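Phosphopantothenoylcysteine decarboxylase (Cryptococcus neoformans, PDB 6EOA) binds flavin mononucleotide and, as a member of the flavin-containing cysteine decarboxylase family, probably decarboxylates phosphopantothenoylcysteine in coenzyme A biosynthesis. Local coordinates at residues Y77-R87 with Q96-V105. Residues are numbered along the deposited sequence; the frame is centred on the assembly and turned at random.
Sequences YSQEDVDNSVR and QTGEHFGVRV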
loop_
_atom_site.group_PDB
_atom_site.type_symbol
_atom_site.label_atom_id
_atom_site.label_comp_id
_atom_site.label_asym_id
_atom_site.label_seq_id
_atom_site.Cartn_x
_atom_site.Cartn_y
_atom_site.Cartn_z
ATOM N N TYR A 77 -1.680 -13.618 17.097
ATOM C CA TYR A 77 -2.128 -13.596 18.489
ATOM C C TYR A 77 -3.449 -12.848 18.641
ATOM O O TYR A 77 -3.819 -12.034 17.793
ATOM C CB TYR A 77 -1.059 -12.972 19.395
ATOM C CG TYR A 77 -0.915 -11.468 19.267
ATOM C CD1 TYR A 77 -1.424 -10.614 20.241
ATOM C CD2 TYR A 77 -0.273 -10.903 18.173
ATOM C CE1 TYR A 77 -1.294 -9.237 20.125
ATOM C CE2 TYR A 77 -0.137 -9.531 18.051
ATOM C CZ TYR A 77 -0.651 -8.706 19.027
ATOM O OH TYR A 77 -0.515 -7.342 18.905
ATOM N N SER A 78 -4.154 -13.134 19.730
ATOM C CA SER A 78 -5.442 -12.509 20.009
ATOM C C SER A 78 -5.394 -11.678 21.287
ATOM O O SER A 78 -4.400 -11.693 22.016
ATOM C CB SER A 78 -6.531 -13.572 20.127
ATOM O OG SER A 78 -6.280 -14.417 21.236
ATOM N N GLN A 79 -6.477 -10.957 21.558
ATOM C CA GLN A 79 -6.580 -10.160 22.772
ATOM C C GLN A 79 -6.527 -11.061 23.999
ATOM O O GLN A 79 -5.977 -10.696 25.037
ATOM C CB GLN A 79 -7.873 -9.340 22.769
ATOM C CG GLN A 79 -8.146 -8.599 24.065
ATOM C CD GLN A 79 -7.196 -7.443 24.276
ATOM O OE1 GLN A 79 -7.074 -6.561 23.424
ATOM N NE2 GLN A 79 -6.510 -7.439 25.413
ATOM N N GLU A 80 -7.089 -12.254 23.864
ATOM C CA GLU A 80 -7.175 -13.162 24.992
ATOM C C GLU A 80 -5.831 -13.814 25.284
ATOM O O GLU A 80 -5.553 -14.181 26.426
ATOM C CB GLU A 80 -8.249 -14.220 24.747
ATOM C CG GLU A 80 -9.094 -14.503 25.984
ATOM C CD GLU A 80 -9.634 -13.231 26.627
ATOM O OE1 GLU A 80 -10.075 -12.317 25.891
ATOM O OE2 GLU A 80 -9.606 -13.144 27.872
ATOM N N ASP A 81 -4.995 -13.948 24.258
ATOM C CA ASP A 81 -3.619 -14.389 24.458
ATOM C C ASP A 81 -2.908 -13.400 25.374
ATOM O O ASP A 81 -2.210 -13.794 26.309
ATOM C CB ASP A 81 -2.872 -14.511 23.124
ATOM C CG ASP A 81 -3.369 -15.668 22.274
ATOM O OD1 ASP A 81 -3.877 -16.658 22.844
ATOM O OD2 ASP A 81 -3.258 -15.584 21.033
ATOM N N VAL A 82 -3.099 -12.113 25.097
ATOM C CA VAL A 82 -2.532 -11.051 25.923
ATOM C C VAL A 82 -3.077 -11.122 27.350
ATOM O O VAL A 82 -2.315 -11.073 28.316
ATOM C CB VAL A 82 -2.827 -9.658 25.333
ATOM C CG1 VAL A 82 -2.418 -8.568 26.312
ATOM C CG2 VAL A 82 -2.118 -9.480 23.998
ATOM N N ASP A 83 -4.395 -11.249 27.473
ATOM C CA ASP A 83 -5.041 -11.348 28.780
ATOM C C ASP A 83 -4.555 -12.564 29.568
ATOM O O ASP A 83 -4.253 -12.456 30.760
ATOM C CB ASP A 83 -6.559 -11.402 28.621
ATOM C CG ASP A 83 -7.154 -10.052 28.258
ATOM O OD1 ASP A 83 -6.386 -9.141 27.874
ATOM O OD2 ASP A 83 -8.392 -9.899 28.356
ATOM N N ASN A 84 -4.483 -13.717 28.905
ATOM C CA ASN A 84 -3.924 -14.920 29.524
ATOM C C ASN A 84 -2.492 -14.671 29.978
ATOM O O ASN A 84 -2.072 -15.126 31.041
ATOM C CB ASN A 84 -3.954 -16.103 28.554
ATOM C CG ASN A 84 -5.333 -16.716 28.417
ATOM O OD1 ASN A 84 -6.218 -16.474 29.235
ATOM N ND2 ASN A 84 -5.519 -17.523 27.377
ATOM N N SER A 85 -1.755 -13.930 29.158
ATOM C CA SER A 85 -0.350 -13.656 29.419
ATOM C C SER A 85 -0.170 -12.685 30.586
ATOM O O SER A 85 0.800 -12.781 31.342
ATOM C CB SER A 85 0.316 -13.109 28.157
ATOM O OG SER A 85 1.719 -13.030 28.307
ATOM N N VAL A 86 -1.111 -11.756 30.735
ATOM C CA VAL A 86 -1.085 -10.824 31.857
ATOM C C VAL A 86 -1.359 -11.560 33.169
ATOM O O VAL A 86 -0.643 -11.378 34.159
ATOM C CB VAL A 86 -2.110 -9.684 31.670
ATOM C CG1 VAL A 86 -2.264 -8.888 32.951
ATOM C CG2 VAL A 86 -1.691 -8.778 30.516
ATOM N N ARG A 87 -2.389 -12.403 33.173
ATOM C CA ARG A 87 -2.718 -13.200 34.354
ATOM C C ARG A 87 -1.561 -14.103 34.754
ATOM O O ARG A 87 -1.269 -14.269 35.938
ATOM C CB ARG A 87 -3.963 -14.051 34.108
ATOM C CG ARG A 87 -5.216 -13.261 33.807
ATOM C CD ARG A 87 -6.400 -14.194 33.654
ATOM N NE ARG A 87 -7.524 -13.518 33.022
ATOM C CZ ARG A 87 -7.854 -13.665 31.746
ATOM N NH1 ARG A 87 -7.149 -14.474 30.964
ATOM N NH2 ARG A 87 -8.892 -13.008 31.251
ATOM N N GLN A 96 -12.112 -14.287 33.006
ATOM C CA GLN A 96 -12.169 -13.445 31.824
ATOM C C GLN A 96 -12.552 -11.998 32.082
ATOM O O GLN A 96 -13.330 -11.673 32.980
ATOM C CB GLN A 96 -13.115 -14.064 30.789
ATOM C CG GLN A 96 -12.363 -14.659 29.601
ATOM C CD GLN A 96 -12.822 -16.057 29.235
ATOM O OE1 GLN A 96 -13.937 -16.468 29.563
ATOM N NE2 GLN A 96 -11.950 -16.804 28.562
ATOM N N THR A 97 -11.961 -11.148 31.251
ATOM C CA THR A 97 -12.175 -9.712 31.228
ATOM C C THR A 97 -11.913 -9.323 29.763
ATOM O O THR A 97 -11.091 -9.957 29.101
ATOM C CB THR A 97 -11.239 -8.979 32.233
ATOM O OG1 THR A 97 -11.654 -7.619 32.409
ATOM C CG2 THR A 97 -9.783 -9.026 31.779
ATOM N N GLY A 98 -12.606 -8.323 29.223
ATOM C CA GLY A 98 -13.477 -7.437 29.962
ATOM C C GLY A 98 -12.721 -6.155 29.676
ATOM O O GLY A 98 -12.753 -5.637 28.556
ATOM N N GLU A 99 -12.005 -5.665 30.684
ATOM C CA GLU A 99 -11.311 -4.389 30.575
ATOM C C GLU A 99 -9.845 -4.607 30.206
ATOM O O GLU A 99 -9.133 -3.656 29.892
ATOM C CB GLU A 99 -11.427 -3.593 31.877
ATOM C CG GLU A 99 -12.866 -3.342 32.311
ATOM C CD GLU A 99 -13.737 -2.799 31.186
ATOM O OE1 GLU A 99 -14.876 -3.289 31.028
ATOM O OE2 GLU A 99 -13.294 -1.880 30.466
ATOM N N HIS A 100 -9.413 -5.868 30.249
ATOM C CA HIS A 100 -8.080 -6.287 29.799
ATOM C C HIS A 100 -6.932 -5.661 30.606
ATOM O O HIS A 100 -5.829 -5.483 30.086
ATOM C CB HIS A 100 -7.899 -5.976 28.307
ATOM C CG HIS A 100 -9.050 -6.415 27.451
ATOM N ND1 HIS A 100 -9.608 -7.672 27.537
ATOM C CD2 HIS A 100 -9.742 -5.763 26.485
ATOM C CE1 HIS A 100 -10.597 -7.775 26.667
ATOM N NE2 HIS A 100 -10.698 -6.630 26.015
ATOM N N PHE A 101 -7.223 -5.282 31.850
ATOM C CA PHE A 101 -6.218 -4.979 32.888
ATOM C C PHE A 101 -5.407 -3.652 32.981
ATOM O O PHE A 101 -4.511 -3.601 33.821
ATOM C CB PHE A 101 -5.161 -6.095 32.887
ATOM C CG PHE A 101 -5.660 -7.407 33.408
ATOM C CD1 PHE A 101 -5.984 -7.555 34.744
ATOM C CD2 PHE A 101 -5.781 -8.503 32.567
ATOM C CE1 PHE A 101 -6.438 -8.764 35.232
ATOM C CE2 PHE A 101 -6.231 -9.719 33.049
ATOM C CZ PHE A 101 -6.560 -9.849 34.385
ATOM N N GLY A 102 -5.634 -2.593 32.197
ATOM C CA GLY A 102 -6.477 -2.519 31.027
ATOM C C GLY A 102 -5.471 -2.267 29.922
ATOM O O GLY A 102 -4.902 -1.180 29.819
ATOM N N VAL A 103 -5.233 -3.292 29.110
ATOM C CA VAL A 103 -4.312 -3.193 27.987
ATOM C C VAL A 103 -5.077 -3.625 26.740
ATOM O O VAL A 103 -5.155 -4.812 26.425
ATOM C CB VAL A 103 -3.036 -4.044 28.114
ATOM C CG1 VAL A 103 -2.135 -3.827 26.907
ATOM C CG2 VAL A 103 -2.299 -3.712 29.404
ATOM N N ARG A 104 -5.651 -2.660 26.034
ATOM C CA ARG A 104 -6.389 -2.975 24.824
ATOM C C ARG A 104 -5.447 -3.062 23.631
ATOM O O ARG A 104 -4.532 -2.251 23.478
ATOM C CB ARG A 104 -7.494 -1.941 24.572
ATOM C CG ARG A 104 -7.604 -1.498 23.121
ATOM C CD ARG A 104 -8.963 -0.886 22.821
ATOM N NE ARG A 104 -10.001 -1.903 22.666
ATOM C CZ ARG A 104 -11.152 -1.710 22.026
ATOM N NH1 ARG A 104 -11.422 -0.534 21.472
ATOM N NH2 ARG A 104 -12.034 -2.698 21.935
ATOM N N VAL A 105 -5.670 -4.072 22.801
ATOM C CA VAL A 105 -4.966 -4.194 21.538
ATOM C C VAL A 105 -5.706 -3.375 20.488
ATOM O O VAL A 105 -6.770 -3.779 20.023
ATOM C CB VAL A 105 -4.861 -5.666 21.084
ATOM C CG1 VAL A 105 -4.282 -5.754 19.684
ATOM C CG2 VAL A 105 -4.027 -6.477 22.076
#
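Gln79, in the first turn of helix 79-89, uses both ends of its amide to hold the loop that leads into strand 105-106, outermost in the sheet of this chain. Gln79 OE1 accepts from Val105 N at 2.9 Å, in the carbonyl plane and on a lone pair, while Gln79 NE2 donates to Val103 O at 3.1 Å. A second bond from Gln79 NE2 reaches Asp83 OD1, one helical turn on, at 3.0 Å. CG of Gln79 stands anti to the backbone N (chi1 173°) and the chain then bends at chi2, which lays the amide nearly parallel to the His100 imidazole, 19° between planes.

The imidazole is bonded at its edge and packed on both faces. His100 ND1 donates to the syn lone pair of Asp83 OD2 at 2.7 Å, the carboxylate turned 47° from the ring. Gln79 CG makes a CH-pi contact over one face, 3.7 Å from the centroid of the His100 ring, and Gly98 O lies over the opposite face.

Apolar packing continues along the helix. CG1 of Val86 rests over one face of the Phe101 ring, and the Arg87 side chain runs across the Phe101 side chain at about a right angle, with Arg87 CG 3.7 Å from Phe101 CZ. Near the strand, Val82 CG2 meets Val105 CG2 at 4.0 Å; Val82 also touches helix 50-59, and Val105 touches strand 63-69.

Three bonds fix the rotation of the Gln79 amide, and Asp83 ties that amide to His100. The contact thus fastens the helix-to-strand connection of this parallel-sheet flavoprotein fold through a side-chain network, with Val103 O and Val105 N both bonded to one glutamine.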